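Local coordinates for mutT/nudix family protein (Listeria innocua, PDB 3I9X) that probably acts as a hydrolase of the Nudix family, its substrate not established, with this chain carrying the Nudix domain of a longer protein, at residues 151-156 with 160-165. Numbering follows the deposited sequence.
Sequences EALELP and DHLDML
CD2 of Leu153 meets two leucines of helix 161-177, touching both Leu162 and Leu165, side chains one turn apart near the start of that helix. The Leu153 and Leu162 side chains meet at roughly a right angle, CD2 of the former 3.7 Å from CD1 of the latter. Leu162, whose CG lies opposite the backbone N (chi1 179°), also brings this CD1 methyl to 3.6 Å from the carbonyl O of Leu153. Against Leu165 the approach differs: the two leucines slide past one another in opposite directions, and Leu153 CD2 meets Leu165 near its base, at CB (3.9 Å). At the far end of Leu165, CD1 touches Ala152 CB at 4.0 Å.

A type I turn spans Ala152 to Leu155, with a 3.2 Å bond from Leu155 N to Ala152 O. Ala152 and Leu165 both rest on Ile48 of strand 43-52, and Leu165 also touches Val71 and Ile33, joining the contact to the central sheet of the Nudix fold. The contact is apolar, made by aliphatic carbons with one methyl against a carbonyl oxygen; with no hydrogen bond or salt bridge across it, the fit of the turn against helix 161-177 rests on shape and burial of aliphatic surface.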
loop_
_atom_site.group_PDB
_atom_site.type_symbol
_atom_site.label_atom_id
_atom_site.label_comp_id
_atom_site.label_asym_id
_atom_site.label_seq_id
_atom_site.Cartn_x
_atom_site.Cartn_y
_atom_site.Cartn_z
ATOM N N GLU A 151 22.072 -11.128 -10.163
ATOM C CA GLU A 151 21.894 -11.201 -11.622
ATOM C C GLU A 151 20.549 -10.580 -12.089
ATOM O O GLU A 151 20.501 -9.854 -13.106
ATOM C CB GLU A 151 21.984 -12.664 -12.074
ATOM C CG GLU A 151 22.006 -12.886 -13.607
ATOM C CD GLU A 151 22.033 -14.364 -14.036
ATOM O OE1 GLU A 151 21.599 -14.666 -15.197
ATOM O OE2 GLU A 151 22.495 -15.211 -13.227
ATOM N N ALA A 152 19.475 -10.846 -11.339
ATOM C CA ALA A 152 18.159 -10.283 -11.664
ATOM C C ALA A 152 18.207 -8.770 -11.657
ATOM O O ALA A 152 17.595 -8.120 -12.503
ATOM C CB ALA A 152 17.077 -10.795 -10.729
ATOM N N LEU A 153 18.947 -8.202 -10.725
ATOM C CA LEU A 153 19.086 -6.751 -10.673
ATOM C C LEU A 153 19.757 -6.123 -11.921
ATOM O O LEU A 153 19.692 -4.902 -12.094
ATOM C CB LEU A 153 19.867 -6.306 -9.429
ATOM C CG LEU A 153 19.167 -6.495 -8.071
ATOM C CD1 LEU A 153 20.159 -6.202 -6.923
ATOM C CD2 LEU A 153 17.920 -5.605 -7.961
ATOM N N GLU A 154 20.389 -6.931 -12.773
ATOM C CA GLU A 154 21.073 -6.391 -13.946
ATOM C C GLU A 154 20.329 -6.641 -15.230
ATOM O O GLU A 154 20.764 -6.199 -16.283
ATOM C CB GLU A 154 22.469 -7.010 -14.059
ATOM C CG GLU A 154 23.283 -6.857 -12.780
ATOM C CD GLU A 154 24.661 -6.317 -13.068
ATOM O OE1 GLU A 154 24.733 -5.294 -13.813
ATOM O OE2 GLU A 154 25.656 -6.902 -12.557
ATOM N N LEU A 155 19.237 -7.400 -15.152
ATOM C CA LEU A 155 18.388 -7.640 -16.286
ATOM C C LEU A 155 17.712 -6.350 -16.803
ATOM O O LEU A 155 17.543 -5.364 -16.060
ATOM C CB LEU A 155 17.304 -8.703 -15.937
ATOM C CG LEU A 155 17.740 -10.160 -15.706
ATOM C CD1 LEU A 155 16.527 -10.974 -15.189
ATOM C CD2 LEU A 155 18.350 -10.844 -16.993
ATOM N N PRO A 156 17.309 -6.362 -18.080
ATOM C CA PRO A 156 16.376 -5.364 -18.559
ATOM C C PRO A 156 14.972 -5.623 -17.992
ATOM O O PRO A 156 14.304 -6.575 -18.418
ATOM C CB PRO A 156 16.399 -5.540 -20.083
ATOM C CG PRO A 156 16.850 -6.968 -20.305
ATOM C CD PRO A 156 17.615 -7.403 -19.086
ATOM N N ASP A 160 8.671 -0.138 -13.270
ATOM C CA ASP A 160 9.593 0.219 -12.186
ATOM C C ASP A 160 10.082 -1.017 -11.461
ATOM O O ASP A 160 10.467 -0.930 -10.292
ATOM C CB ASP A 160 8.942 1.205 -11.182
ATOM C CG ASP A 160 7.639 0.710 -10.613
ATOM O OD1 ASP A 160 7.122 -0.357 -11.013
ATOM O OD2 ASP A 160 7.065 1.440 -9.796
ATOM N N HIS A 161 10.051 -2.176 -12.106
ATOM C CA HIS A 161 10.318 -3.407 -11.377
ATOM C C HIS A 161 11.714 -3.538 -10.790
ATOM O O HIS A 161 11.876 -4.312 -9.818
ATOM C CB HIS A 161 9.907 -4.655 -12.154
ATOM C CG HIS A 161 8.435 -4.798 -12.267
ATOM N ND1 HIS A 161 7.814 -5.923 -12.781
ATOM C CD2 HIS A 161 7.449 -3.930 -11.955
ATOM C CE1 HIS A 161 6.506 -5.740 -12.764
ATOM N NE2 HIS A 161 6.258 -4.540 -12.258
ATOM N N LEU A 162 12.687 -2.798 -11.327
ATOM C CA LEU A 162 13.995 -2.714 -10.718
ATOM C C LEU A 162 13.879 -2.109 -9.302
ATOM O O LEU A 162 14.545 -2.560 -8.357
ATOM C CB LEU A 162 14.949 -1.840 -11.534
ATOM C CG LEU A 162 16.347 -1.729 -10.881
ATOM C CD1 LEU A 162 16.911 -3.114 -10.574
ATOM C CD2 LEU A 162 17.392 -0.851 -11.695
ATOM N N ASP A 163 13.072 -1.052 -9.189
ATOM C CA ASP A 163 12.809 -0.424 -7.897
ATOM C C ASP A 163 12.120 -1.383 -6.939
ATOM O O ASP A 163 12.501 -1.461 -5.763
ATOM C CB ASP A 163 11.966 0.831 -8.068
ATOM C CG ASP A 163 12.744 1.933 -8.736
ATOM O OD1 ASP A 163 13.993 1.957 -8.536
ATOM O OD2 ASP A 163 12.144 2.757 -9.468
ATOM N N MET A 164 11.126 -2.114 -7.441
ATOM C CA MET A 164 10.469 -3.155 -6.660
ATOM C C MET A 164 11.509 -4.192 -6.154
ATOM O O MET A 164 11.512 -4.532 -4.978
ATOM C CB MET A 164 9.375 -3.878 -7.435
ATOM C CG MET A 164 8.000 -3.173 -7.644
ATOM S SD MET A 164 6.770 -4.366 -8.257
ATOM C CE MET A 164 7.610 -5.658 -7.733
ATOM N N LEU A 165 12.392 -4.683 -7.020
ATOM C CA LEU A 165 13.313 -5.720 -6.605
ATOM C C LEU A 165 14.325 -5.214 -5.599
ATOM O O LEU A 165 14.694 -5.967 -4.710
ATOM C CB LEU A 165 14.089 -6.401 -7.738
ATOM C CG LEU A 165 13.437 -7.070 -8.939
ATOM C CD1 LEU A 165 14.466 -8.049 -9.548
ATOM C CD2 LEU A 165 12.108 -7.732 -8.695
#